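Local coordinates for protein multicopper oxidase (Uncultured bacterium, PDB 4E9X) that probably oxidises its substrates at a single copper site and uses the electrons to reduce dioxygen at a three-copper cluster shared between subunits, at residues V13-A18 against G30-P35; V189-F194 against F249-H254; M210-T213 against P219-S222; D227-L230 against R236-V239; V272-G277 against Y284-K289. All blocks are in the same frame, centred on the assembly; numbering follows the deposited sequence.

Contact 1: V13-A18 against G30-P35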
# COMPACT_ATOMS: atom_id res chain seq x y z
N VAL A 13 4.20 -13.44 -28.71
CA VAL A 13 5.60 -13.11 -28.91
C VAL A 13 6.35 -13.40 -27.62
O VAL A 13 5.73 -13.62 -26.55
CB VAL A 13 5.82 -11.63 -29.34
CG1 VAL A 13 5.16 -11.34 -30.67
CG2 VAL A 13 5.29 -10.65 -28.27
N THR A 14 7.68 -13.43 -27.74
CA THR A 14 8.57 -13.56 -26.58
C THR A 14 9.41 -12.27 -26.43
O THR A 14 9.99 -11.78 -27.39
CB THR A 14 9.50 -14.78 -26.80
OG1 THR A 14 8.71 -15.97 -26.90
CG2 THR A 14 10.50 -14.97 -25.66
N ILE A 15 9.44 -11.79 -25.19
CA ILE A 15 10.18 -10.58 -24.91
C ILE A 15 11.33 -10.89 -23.99
O ILE A 15 11.27 -11.84 -23.24
CB ILE A 15 9.28 -9.44 -24.29
CG1 ILE A 15 8.56 -9.94 -23.05
CG2 ILE A 15 8.32 -8.94 -25.36
CD1 ILE A 15 7.89 -8.79 -22.27
N LYS A 16 12.36 -10.10 -24.02
CA LYS A 16 13.44 -10.25 -23.05
C LYS A 16 13.18 -9.29 -21.91
O LYS A 16 13.24 -8.09 -22.12
CB LYS A 16 14.80 -9.93 -23.71
CG LYS A 16 15.94 -10.22 -22.72
CD LYS A 16 17.27 -10.09 -23.37
CE LYS A 16 18.00 -11.33 -23.83
NZ LYS A 16 17.23 -12.57 -24.07
N VAL A 17 12.86 -9.82 -20.74
CA VAL A 17 12.57 -8.96 -19.58
C VAL A 17 13.85 -8.60 -18.83
O VAL A 17 14.01 -7.47 -18.37
CB VAL A 17 11.56 -9.68 -18.67
CG1 VAL A 17 11.31 -8.96 -17.32
CG2 VAL A 17 10.23 -9.84 -19.34
N ALA A 18 14.75 -9.59 -18.69
CA ALA A 18 15.97 -9.41 -17.91
C ALA A 18 17.07 -10.24 -18.61
O ALA A 18 16.69 -11.14 -19.39
CB ALA A 18 15.72 -9.96 -16.50
N GLY A 30 2.04 -7.03 -30.76
CA GLY A 30 3.30 -7.72 -30.62
C GLY A 30 4.33 -7.00 -29.76
O GLY A 30 5.52 -7.23 -29.89
N GLN A 31 3.86 -6.15 -28.81
CA GLN A 31 4.84 -5.44 -27.98
C GLN A 31 4.28 -5.35 -26.55
O GLN A 31 3.06 -5.40 -26.35
CB GLN A 31 5.12 -4.04 -28.52
CG GLN A 31 3.84 -3.17 -28.75
CD GLN A 31 4.26 -1.75 -29.09
OE1 GLN A 31 4.62 -1.47 -30.25
NE2 GLN A 31 4.21 -0.86 -28.12
N VAL A 32 5.20 -5.16 -25.58
CA VAL A 32 4.86 -4.93 -24.19
C VAL A 32 5.76 -3.80 -23.69
O VAL A 32 6.99 -3.99 -23.81
CB VAL A 32 5.01 -6.12 -23.28
CG1 VAL A 32 4.54 -5.75 -21.87
CG2 VAL A 32 4.19 -7.33 -23.83
N PRO A 33 5.30 -2.66 -23.17
CA PRO A 33 3.90 -2.23 -23.12
C PRO A 33 3.25 -2.19 -24.52
O PRO A 33 3.94 -2.13 -25.55
CB PRO A 33 4.05 -0.78 -22.67
CG PRO A 33 5.36 -0.68 -21.92
CD PRO A 33 6.25 -1.67 -22.62
N GLY A 34 1.94 -2.31 -24.52
CA GLY A 34 1.17 -2.18 -25.74
C GLY A 34 1.35 -0.76 -26.30
O GLY A 34 1.92 0.16 -25.68
N PRO A 35 0.84 -0.55 -27.53
CA PRO A 35 0.91 0.77 -28.19
C PRO A 35 0.31 1.88 -27.34
O PRO A 35 -0.67 1.72 -26.60
CB PRO A 35 0.11 0.57 -29.47
CG PRO A 35 0.23 -0.90 -29.70
CD PRO A 35 0.12 -1.57 -28.35
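Val13 and Ile15 face Gly30 and Val32 across an apolar seam, with CA atoms 6.1 Å apart for Val13 and Gly30 and 7.8 Å apart for Ile15 and Val32. The loop therefore slants away from the strand, and side-chain length makes up the difference. Van der Waals packing does all the work between the segments. At the close end both methyls of Val13 rest against the same side of the glycine backbone: CG2 lies 3.8 Å from Gly30 O, and CG1 stands 4.1 Å from Gly30 CA. Gly30 has a positive phi of 69°, and its main chain is the surface that Val13 meets. At the wide end Ile15 puts CG1 between its backbone N and carbonyl carbon (chi1 56°) and then extends, so that CD1 arrives 4.1 Å from Val32 CB, the two side chains crossing at about a right angle.

Polar bonds lie within the segments or run outside the contact. Gln31, whose CB points away from the strand, folds back to donate NE2 to Pro33 O at 2.9 Å, an N-H...O angle of 157°, with the acceptor close to its amide plane. This bond bridges the cis peptide that precedes Pro33, while Gln31 OE1 takes the amide of His310. Backbone bonds tie Val13 to Val25 and Ile15 to Tyr23; Trp119 lies against Val32 and Trp147 against Ile15.

All four touching residues are buried. The loop carries the chain from strand 21-28, in the sheet of strand 3-18, to strand 36-40 of another, a crossing characteristic of the Greek-key beta-sandwich of cupredoxin domains.

Contact 2: V189-F194 against F249-H254. With CU (copper (II) ion), chain F; CU (copper (II) ion), chain S.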
# COMPACT_ATOMS: atom_id res chain seq x y z
N VAL A 189 9.44 17.88 -15.99
CA VAL A 189 9.19 16.48 -16.41
C VAL A 189 7.87 16.02 -15.78
O VAL A 189 7.74 16.04 -14.57
CB VAL A 189 10.34 15.58 -15.99
CG1 VAL A 189 10.13 14.16 -16.56
CG2 VAL A 189 11.70 16.13 -16.48
N LYS A 190 6.94 15.57 -16.63
CA LYS A 190 5.71 14.94 -16.11
C LYS A 190 5.97 13.44 -16.14
O LYS A 190 6.32 12.92 -17.22
CB LYS A 190 4.53 15.36 -17.00
CG LYS A 190 3.24 14.60 -16.63
CD LYS A 190 2.08 15.14 -17.48
CE LYS A 190 0.74 14.61 -17.13
NZ LYS A 190 0.17 15.15 -15.86
N ILE A 191 5.82 12.76 -15.00
CA ILE A 191 5.94 11.29 -14.97
C ILE A 191 4.56 10.72 -14.60
O ILE A 191 3.96 11.16 -13.63
CB ILE A 191 7.04 10.82 -14.03
CG1 ILE A 191 8.38 11.45 -14.48
CG2 ILE A 191 7.13 9.31 -14.05
CD1 ILE A 191 9.25 11.86 -13.35
N ARG A 192 4.16 9.75 -15.39
CA ARG A 192 2.89 9.03 -15.17
C ARG A 192 3.24 7.62 -14.75
O ARG A 192 3.76 6.84 -15.58
CB ARG A 192 2.09 9.04 -16.48
CG ARG A 192 1.81 10.45 -17.01
CD ARG A 192 1.17 10.38 -18.37
NE ARG A 192 1.14 11.63 -19.14
CZ ARG A 192 0.03 12.28 -19.40
NH1 ARG A 192 -1.18 11.98 -18.90
NH2 ARG A 192 0.12 13.35 -20.20
N PHE A 193 2.94 7.29 -13.49
CA PHE A 193 3.18 5.95 -12.95
C PHE A 193 1.91 5.09 -13.10
O PHE A 193 0.83 5.59 -12.78
CB PHE A 193 3.50 6.00 -11.44
CG PHE A 193 4.73 6.80 -11.05
CD1 PHE A 193 6.01 6.44 -11.52
CD2 PHE A 193 4.64 7.84 -10.18
CE1 PHE A 193 7.13 7.14 -11.12
CE2 PHE A 193 5.78 8.57 -9.80
CZ PHE A 193 7.04 8.18 -10.23
N PHE A 194 2.10 3.84 -13.48
CA PHE A 194 0.97 2.91 -13.59
C PHE A 194 1.26 1.63 -12.83
O PHE A 194 2.34 1.02 -13.03
CB PHE A 194 0.71 2.50 -15.05
CG PHE A 194 0.48 3.57 -16.07
CD1 PHE A 194 -0.70 3.60 -16.81
CD2 PHE A 194 1.47 4.53 -16.37
CE1 PHE A 194 -0.90 4.52 -17.85
CE2 PHE A 194 1.31 5.43 -17.40
CZ PHE A 194 0.14 5.40 -18.16
N PHE A 249 21.08 10.78 -11.06
CA PHE A 249 20.23 10.49 -9.91
C PHE A 249 19.34 9.29 -10.18
O PHE A 249 18.43 9.31 -11.00
CB PHE A 249 19.38 11.74 -9.61
CG PHE A 249 20.20 12.81 -8.87
CD1 PHE A 249 20.69 12.58 -7.59
CD2 PHE A 249 20.41 14.04 -9.49
CE1 PHE A 249 21.36 13.58 -6.93
CE2 PHE A 249 21.11 15.05 -8.80
CZ PHE A 249 21.58 14.81 -7.50
N ILE A 250 19.62 8.19 -9.47
CA ILE A 250 18.84 6.95 -9.68
C ILE A 250 17.41 7.19 -9.27
O ILE A 250 17.08 8.04 -8.44
CB ILE A 250 19.56 5.83 -8.94
CG1 ILE A 250 19.21 4.40 -9.34
CG2 ILE A 250 19.39 5.93 -7.44
CD1 ILE A 250 20.12 3.34 -8.73
N PHE A 251 16.50 6.40 -9.85
CA PHE A 251 15.04 6.63 -9.71
C PHE A 251 14.51 5.20 -9.76
O PHE A 251 14.70 4.50 -10.76
CB PHE A 251 14.61 7.50 -10.87
CG PHE A 251 13.12 7.98 -10.93
CD1 PHE A 251 12.70 8.73 -12.01
CD2 PHE A 251 12.18 7.71 -9.93
CE1 PHE A 251 11.41 9.23 -12.16
CE2 PHE A 251 10.90 8.18 -10.11
CZ PHE A 251 10.49 8.90 -11.17
N HIS A 252 13.89 4.73 -8.66
CA HIS A 252 13.68 3.27 -8.60
C HIS A 252 12.58 2.92 -7.62
O HIS A 252 12.20 3.69 -6.75
CB HIS A 252 14.97 2.55 -8.16
CG HIS A 252 15.42 2.96 -6.79
ND1 HIS A 252 15.06 2.29 -5.61
CD2 HIS A 252 16.20 3.97 -6.38
CE1 HIS A 252 15.64 2.95 -4.60
NE2 HIS A 252 16.35 3.96 -5.01
N ASP A 253 12.09 1.69 -7.76
CA ASP A 253 11.18 1.09 -6.77
C ASP A 253 12.00 0.85 -5.51
O ASP A 253 13.07 0.23 -5.54
CB ASP A 253 10.61 -0.18 -7.38
CG ASP A 253 9.60 -0.91 -6.55
OD1 ASP A 253 9.34 -0.54 -5.39
OD2 ASP A 253 9.05 -1.91 -7.09
N HIS A 254 11.49 1.35 -4.39
CA HIS A 254 12.19 1.23 -3.10
C HIS A 254 11.82 -0.03 -2.35
O HIS A 254 12.34 -0.28 -1.24
CB HIS A 254 11.88 2.49 -2.30
CG HIS A 254 12.96 2.88 -1.31
ND1 HIS A 254 13.35 2.15 -0.19
CD2 HIS A 254 13.73 3.98 -1.26
CE1 HIS A 254 14.30 2.80 0.45
NE2 HIS A 254 14.59 3.94 -0.17
CU CU F . 17.80 4.76 -3.92
CU CU S . 15.94 5.37 0.50
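Ile191 and Phe251 have CA atoms 11.5 Å apart and Phe193 and Asp253 11.2 Å, an even spacing that sets two strands of different sheets face to face and running the same way. Phe251 reaches into this gap from one side, Ile191 and Phe193 from the other. Phe251 CG is anti to the backbone N (chi1 -176°), which sends the ring straight across. At its far rim CE1 meets Ile191 CD1 at 3.6 Å and CZ meets Phe193 CZ at 3.6 Å. The two phenyl groups touch edge to edge, so this is not a stack. Ile191 also steadies its neighbour from within the strand, CG2 sitting 3.6 Å above one face of the Phe193 ring.

Alternation along the strand turns His252 to the other side, where NE2 binds a copper at 2.0 Å. His254, just beyond the strand, binds a second copper through NE2 at 2.1 Å. His206 of the same chain and His106 of the second subunit also bind the first copper; His62 and His104 of that subunit bind the other.

His252 ND1 donates to Asp253 O at 2.9 Å and 166°; the oxygen lies in the ring plane, although the donor stands well above the carbonyl plane. With ND1 thus occupied and the imidazole's rotation restrained, NE2 is directed at the metal. Packing of Phe251 in the core probably helps to position His252, one residue on.

Contact 3: M210-T213 against P219-S222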
# COMPACT_ATOMS: atom_id res chain seq x y z
N MET A 210 9.02 15.06 -6.02
CA MET A 210 7.99 14.98 -7.01
C MET A 210 6.75 15.73 -6.49
O MET A 210 6.33 15.56 -5.34
CB MET A 210 7.56 13.53 -7.22
CG MET A 210 8.66 12.73 -7.94
SD MET A 210 8.32 10.95 -7.98
CE MET A 210 8.79 10.44 -6.32
N LEU A 211 6.13 16.54 -7.31
CA LEU A 211 4.85 17.15 -6.98
C LEU A 211 3.76 16.24 -7.55
O LEU A 211 3.65 16.13 -8.78
CB LEU A 211 4.73 18.55 -7.59
CG LEU A 211 3.39 19.23 -7.25
CD1 LEU A 211 3.24 19.47 -5.74
CD2 LEU A 211 3.26 20.55 -8.02
N VAL A 212 3.02 15.58 -6.67
CA VAL A 212 1.92 14.68 -7.09
C VAL A 212 0.72 15.56 -7.46
O VAL A 212 0.14 16.24 -6.61
CB VAL A 212 1.59 13.70 -5.97
CG1 VAL A 212 0.48 12.78 -6.49
CG2 VAL A 212 2.81 12.91 -5.49
N THR A 213 0.36 15.55 -8.76
CA THR A 213 -0.70 16.42 -9.23
C THR A 213 -1.98 15.70 -9.61
O THR A 213 -3.01 16.35 -9.67
CB THR A 213 -0.19 17.17 -10.50
OG1 THR A 213 0.21 16.24 -11.50
CG2 THR A 213 1.05 18.03 -10.20
N PRO A 219 -7.07 15.66 -11.68
CA PRO A 219 -6.19 16.57 -10.95
C PRO A 219 -6.62 16.74 -9.50
O PRO A 219 -7.81 16.97 -9.20
CB PRO A 219 -6.34 17.90 -11.70
CG PRO A 219 -7.70 17.79 -12.37
CD PRO A 219 -7.86 16.35 -12.73
N LEU A 220 -5.65 16.69 -8.60
CA LEU A 220 -5.94 16.86 -7.18
C LEU A 220 -6.17 18.33 -6.89
O LEU A 220 -5.43 19.22 -7.33
CB LEU A 220 -4.74 16.39 -6.36
CG LEU A 220 -4.46 14.87 -6.41
CD1 LEU A 220 -3.14 14.61 -5.72
CD2 LEU A 220 -5.55 14.08 -5.74
N ASP A 221 -7.17 18.61 -6.05
CA ASP A 221 -7.34 19.97 -5.53
C ASP A 221 -6.18 20.35 -4.61
O ASP A 221 -5.86 21.56 -4.52
CB ASP A 221 -8.67 20.08 -4.79
CG ASP A 221 -9.91 20.09 -5.67
OD1 ASP A 221 -9.84 20.42 -6.89
OD2 ASP A 221 -11.01 19.77 -5.12
N SER A 222 -5.60 19.37 -3.93
CA SER A 222 -4.49 19.64 -3.02
C SER A 222 -3.30 18.78 -3.40
O SER A 222 -3.02 17.73 -2.83
CB SER A 222 -4.88 19.35 -1.58
OG SER A 222 -3.88 19.85 -0.72
O HOH W 1 -3.16 19.07 -8.98
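Leu220 reaches toward Val212 and Thr213 across a beta hairpin, the pairing of strand 210-215 with strand 218-226 at the margin of a six-stranded sheet. Its CB points at the partner strand, and CG is anti to its own carbonyl carbon (chi1 -68°). That torsion lays the side chain back along the other backbone, bringing CD1 within 3.8 Å of Val212 O. The same methyl meets Val212 CG1 at 4.1 Å, the two side chains crossing obliquely. Thr213 behaves differently: its CB points away from the second strand, OG1 makes a weak hydrogen bond to Asp238 O in the neighbouring strand, and only its carbonyl serves the hairpin.

Thr213 O accepts the amide of Leu220 at 2.9 Å in a nearly straight bond (172°). The CA-H of Pro219 approaches this oxygen as well, with CA at 3.4 Å. After Leu220 the chain turns a corner, and Leu220 packs on Tyr224 of the third subunit, so the hairpin end also borders the trimer interface. Thr213 O has one more partner: a water donates to it at 2.8 Å and gives its other hydrogen to Leu220 O, also at 2.8 Å.

Contact 4: D227-L230 against R236-V239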
# COMPACT_ATOMS: atom_id res chain seq x y z
N ASP A 227 8.89 12.28 -2.01
CA ASP A 227 10.07 11.69 -2.66
C ASP A 227 9.85 10.21 -2.95
O ASP A 227 10.64 9.64 -3.72
CB ASP A 227 11.33 11.98 -1.83
CG ASP A 227 11.41 11.30 -0.48
OD1 ASP A 227 11.10 10.10 -0.33
OD2 ASP A 227 11.83 11.99 0.46
N THR A 228 8.78 9.60 -2.43
CA THR A 228 8.48 8.18 -2.67
C THR A 228 6.97 8.06 -2.86
O THR A 228 6.18 8.45 -2.00
CB THR A 228 8.93 7.33 -1.47
OG1 THR A 228 10.35 7.50 -1.26
CG2 THR A 228 8.68 5.82 -1.69
N VAL A 229 6.55 7.54 -4.03
CA VAL A 229 5.13 7.45 -4.33
C VAL A 229 4.75 5.99 -4.46
O VAL A 229 5.30 5.26 -5.32
CB VAL A 229 4.84 8.16 -5.68
CG1 VAL A 229 3.40 7.93 -6.11
CG2 VAL A 229 5.12 9.68 -5.58
N LEU A 230 3.83 5.53 -3.63
CA LEU A 230 3.39 4.13 -3.65
C LEU A 230 2.33 3.94 -4.74
O LEU A 230 1.32 4.65 -4.75
CB LEU A 230 2.76 3.76 -2.30
CG LEU A 230 2.43 2.28 -2.13
CD1 LEU A 230 3.75 1.49 -2.13
CD2 LEU A 230 1.62 2.04 -0.84
N ARG A 236 -3.05 5.04 -11.10
CA ARG A 236 -2.04 5.89 -11.74
C ARG A 236 -1.82 7.10 -10.86
O ARG A 236 -2.71 7.60 -10.17
CB ARG A 236 -2.47 6.35 -13.15
CG ARG A 236 -2.43 5.22 -14.19
CD ARG A 236 -3.68 4.35 -14.21
NE ARG A 236 -4.84 5.14 -14.57
CZ ARG A 236 -6.06 5.07 -13.99
NH1 ARG A 236 -6.34 4.22 -13.01
NH2 ARG A 236 -7.02 5.90 -14.42
N TYR A 237 -0.56 7.57 -10.88
CA TYR A 237 -0.22 8.85 -10.29
C TYR A 237 0.55 9.67 -11.32
O TYR A 237 1.45 9.10 -11.96
CB TYR A 237 0.68 8.69 -9.04
CG TYR A 237 -0.16 8.12 -7.90
CD1 TYR A 237 -0.83 9.00 -7.02
CD2 TYR A 237 -0.29 6.73 -7.70
CE1 TYR A 237 -1.61 8.49 -5.96
CE2 TYR A 237 -1.06 6.24 -6.66
CZ TYR A 237 -1.72 7.12 -5.81
OH TYR A 237 -2.50 6.62 -4.77
N ASP A 238 0.24 10.97 -11.47
CA ASP A 238 1.06 11.84 -12.27
C ASP A 238 1.79 12.77 -11.34
O ASP A 238 1.20 13.30 -10.39
CB ASP A 238 0.26 12.71 -13.24
CG ASP A 238 -0.62 12.07 -14.29
OD1 ASP A 238 -0.86 10.85 -14.26
OD2 ASP A 238 -1.04 12.83 -15.18
N VAL A 239 3.08 12.98 -11.63
CA VAL A 239 3.88 13.90 -10.83
C VAL A 239 4.62 14.84 -11.80
O VAL A 239 4.72 14.60 -13.00
CB VAL A 239 4.91 13.15 -9.96
CG1 VAL A 239 4.19 12.10 -9.07
CG2 VAL A 239 6.02 12.51 -10.80
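The Tyr237 ring is met obliquely by Val229 and Leu230, squarely at neither face nor rim. Val229 CG1 approaches the root of the ring, 4.0 Å from Tyr237 CG, while Leu230 O lies nearer the phenol end, 3.4 Å from CE2. The ring stands across its CA-CB bond (chi2 -90°), and CG is anti to the carbonyl carbon (chi1 -71°), which together hold CD2 and CE2 toward the opposing strand. The carbonyl oxygen probably gains a mild electrostatic attraction from the C-H of CE2. Tyr237 OH bonds to Glu235 OE2, outside the contact.

Val229 has a second branch to use: CG2 reaches Val239 CG1 at 4.3 Å, so one valine spans two inward-facing residues of the other strand. The strand axes lie 9.0 Å apart at 157°, nearly antiparallel, but they belong to separate sheets, and this is packing between the layers of the second cupredoxin-like domain.

At the start of the segment Thr228 OG1 donates to Asp227 OD1 at 2.9 Å. Asp227 also receives His62 NE2 of the second subunit on OD1 and forms a salt bridge through OD2 with Arg236 of that subunit. Because His62 is a copper ligand, Asp227 acts as a second-shell residue: its carboxylate, itself steadied by Thr228, probably helps to fix the orientation of that imidazole across the subunit boundary.

Contact 5: V272-G277 against Y284-K289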
# COMPACT_ATOMS: atom_id res chain seq x y z
N VAL A 272 17.89 5.92 -14.27
CA VAL A 272 18.73 7.01 -13.76
C VAL A 272 18.27 8.27 -14.47
O VAL A 272 18.13 8.27 -15.73
CB VAL A 272 20.21 6.76 -14.07
CG1 VAL A 272 21.10 7.88 -13.58
CG2 VAL A 272 20.64 5.44 -13.48
N ILE A 273 18.00 9.32 -13.70
CA ILE A 273 17.81 10.67 -14.27
C ILE A 273 19.21 11.15 -14.59
O ILE A 273 19.98 11.49 -13.66
CB ILE A 273 17.09 11.59 -13.29
CG1 ILE A 273 15.72 10.95 -12.89
CG2 ILE A 273 16.95 12.95 -13.91
CD1 ILE A 273 15.14 11.59 -11.65
N GLU A 274 19.54 11.17 -15.88
CA GLU A 274 20.87 11.57 -16.36
C GLU A 274 20.76 12.97 -16.91
O GLU A 274 20.05 13.19 -17.91
CB GLU A 274 21.29 10.66 -17.51
CG GLU A 274 21.69 9.22 -17.09
CD GLU A 274 22.14 8.43 -18.30
OE1 GLU A 274 22.01 8.90 -19.46
OE2 GLU A 274 22.58 7.30 -18.09
N TYR A 275 21.46 13.92 -16.30
CA TYR A 275 21.45 15.26 -16.89
C TYR A 275 22.55 15.39 -17.96
O TYR A 275 23.70 14.94 -17.78
CB TYR A 275 21.69 16.35 -15.86
CG TYR A 275 20.53 16.72 -14.93
CD1 TYR A 275 20.05 15.82 -13.95
CD2 TYR A 275 19.97 17.97 -15.02
CE1 TYR A 275 19.00 16.22 -13.12
CE2 TYR A 275 18.96 18.39 -14.19
CZ TYR A 275 18.47 17.50 -13.24
OH TYR A 275 17.49 17.94 -12.40
N ASP A 276 22.15 16.01 -19.05
CA ASP A 276 23.04 16.11 -20.23
C ASP A 276 24.39 16.72 -19.88
O ASP A 276 25.38 16.35 -20.50
CB ASP A 276 22.36 16.99 -21.25
CG ASP A 276 21.22 16.32 -22.06
OD1 ASP A 276 21.14 15.07 -22.05
OD2 ASP A 276 20.45 17.03 -22.72
N GLY A 277 24.42 17.67 -18.95
CA GLY A 277 25.67 18.46 -18.79
C GLY A 277 26.68 17.73 -17.93
O GLY A 277 27.81 18.27 -17.73
N TYR A 284 30.91 4.62 -14.54
CA TYR A 284 29.44 4.71 -14.56
C TYR A 284 28.83 3.50 -15.22
O TYR A 284 29.19 3.12 -16.34
CB TYR A 284 29.00 6.01 -15.28
CG TYR A 284 27.50 6.15 -15.44
CD1 TYR A 284 26.65 5.90 -14.34
CD2 TYR A 284 26.89 6.52 -16.64
CE1 TYR A 284 25.30 6.03 -14.48
CE2 TYR A 284 25.53 6.64 -16.78
CZ TYR A 284 24.72 6.38 -15.67
OH TYR A 284 23.36 6.51 -15.79
N VAL A 285 27.86 2.89 -14.55
CA VAL A 285 27.27 1.65 -15.03
C VAL A 285 26.70 1.78 -16.46
O VAL A 285 26.77 0.83 -17.25
CB VAL A 285 26.20 1.12 -14.05
CG1 VAL A 285 24.98 2.06 -14.00
CG2 VAL A 285 25.68 -0.26 -14.41
N TRP A 286 26.20 2.93 -16.80
CA TRP A 286 25.54 3.10 -18.11
C TRP A 286 26.36 3.96 -19.04
O TRP A 286 25.83 4.56 -20.00
CB TRP A 286 24.12 3.60 -17.86
CG TRP A 286 23.08 2.51 -17.78
CD1 TRP A 286 23.21 1.19 -18.03
CD2 TRP A 286 21.70 2.73 -17.41
NE1 TRP A 286 22.00 0.50 -17.85
CE2 TRP A 286 21.07 1.45 -17.47
CE3 TRP A 286 20.98 3.87 -17.02
CZ2 TRP A 286 19.70 1.31 -17.16
CZ3 TRP A 286 19.62 3.71 -16.73
CH2 TRP A 286 19.00 2.46 -16.80
N LYS A 287 27.67 4.02 -18.85
CA LYS A 287 28.51 4.72 -19.83
C LYS A 287 28.37 4.06 -21.20
O LYS A 287 28.33 2.84 -21.32
CB LYS A 287 29.96 4.71 -19.35
CG LYS A 287 30.95 5.22 -20.38
CD LYS A 287 32.38 4.92 -19.95
CE LYS A 287 33.31 5.31 -21.09
NZ LYS A 287 32.92 6.60 -21.75
N ASP A 288 28.24 4.79 -22.29
CA ASP A 288 28.05 4.02 -23.57
C ASP A 288 26.86 3.09 -23.69
O ASP A 288 26.75 2.13 -24.48
CB ASP A 288 29.30 3.16 -23.91
CG ASP A 288 30.51 4.04 -24.09
OD1 ASP A 288 30.36 5.09 -24.76
OD2 ASP A 288 31.58 3.68 -23.56
N LYS A 289 25.81 3.32 -22.92
CA LYS A 289 24.51 2.62 -23.11
C LYS A 289 24.02 2.69 -24.52
O LYS A 289 24.09 3.76 -25.14
CB LYS A 289 23.54 3.35 -22.18
CG LYS A 289 22.11 2.84 -22.16
CD LYS A 289 22.04 1.33 -21.78
CE LYS A 289 20.68 1.09 -21.20
NZ LYS A 289 20.51 -0.36 -20.87
O HOH W 2 23.85 6.58 -20.37
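Glu274 and Tyr284 form the polar centre of this contact: Tyr284 OH donates to Glu274 OE2 at 2.6 Å, using the anti lone pair, away from OE1. OE2 lies at the ring's edge, in its plane, but the carboxylate is turned 63° from the ring. Beside the bond Val272 packs CG1 against Tyr284 OH at 3.4 Å and slides CG2 past Trp286, 3.8 Å from CZ3. A water adds a second bridge, donating to Glu274 OE2 at 2.7 Å and to Trp286 O at 2.9 Å.

The glutamate and valine project from strand 270-275 of a cupredoxin-type sheet, and the aromatic pair comes from a coil that folds over it through two beta turns. The type I turn, Tyr284 to Lys287, closes with Lys287 N on Tyr284 O at 3.1 Å and places Trp286 N 3.5 Å above the centre of the Tyr284 ring. A type II turn follows, ending in Lys289, whose CE rests over one face of the indole. Farther out, Arg182 NE makes a salt bridge with Glu274 OE1, Arg248 a cation-pi contact with Tyr284, and Pro176 O accepts Trp286 NE1. Gly77 and Val78 of the second subunit pack on Tyr284 and Val272.

How the contacts relate
From the N terminus, contact 1 closes first, a short loop in the first multicopper oxidase region, touching no other. Contact 2 then opens a span of 54 residues, within which contacts 3 and 4 close in turn without crossing. Strand 236-243 lies between strands 187-195 and 210-215 in one sheet, so contact 4 adjoins contacts 2 and 3: Phe193 N probably bonds to Tyr237 O (2.8 Å), and Thr213 N to Asp238 O (2.9 Å). Contacts 2 and 4 each join that sheet to the facing one. Contact 5 closes last, tying that second sheet, through strand 270-275, to the following loop. Contacts 2 to 5 all border the second subunit, 3 and 4 also the third.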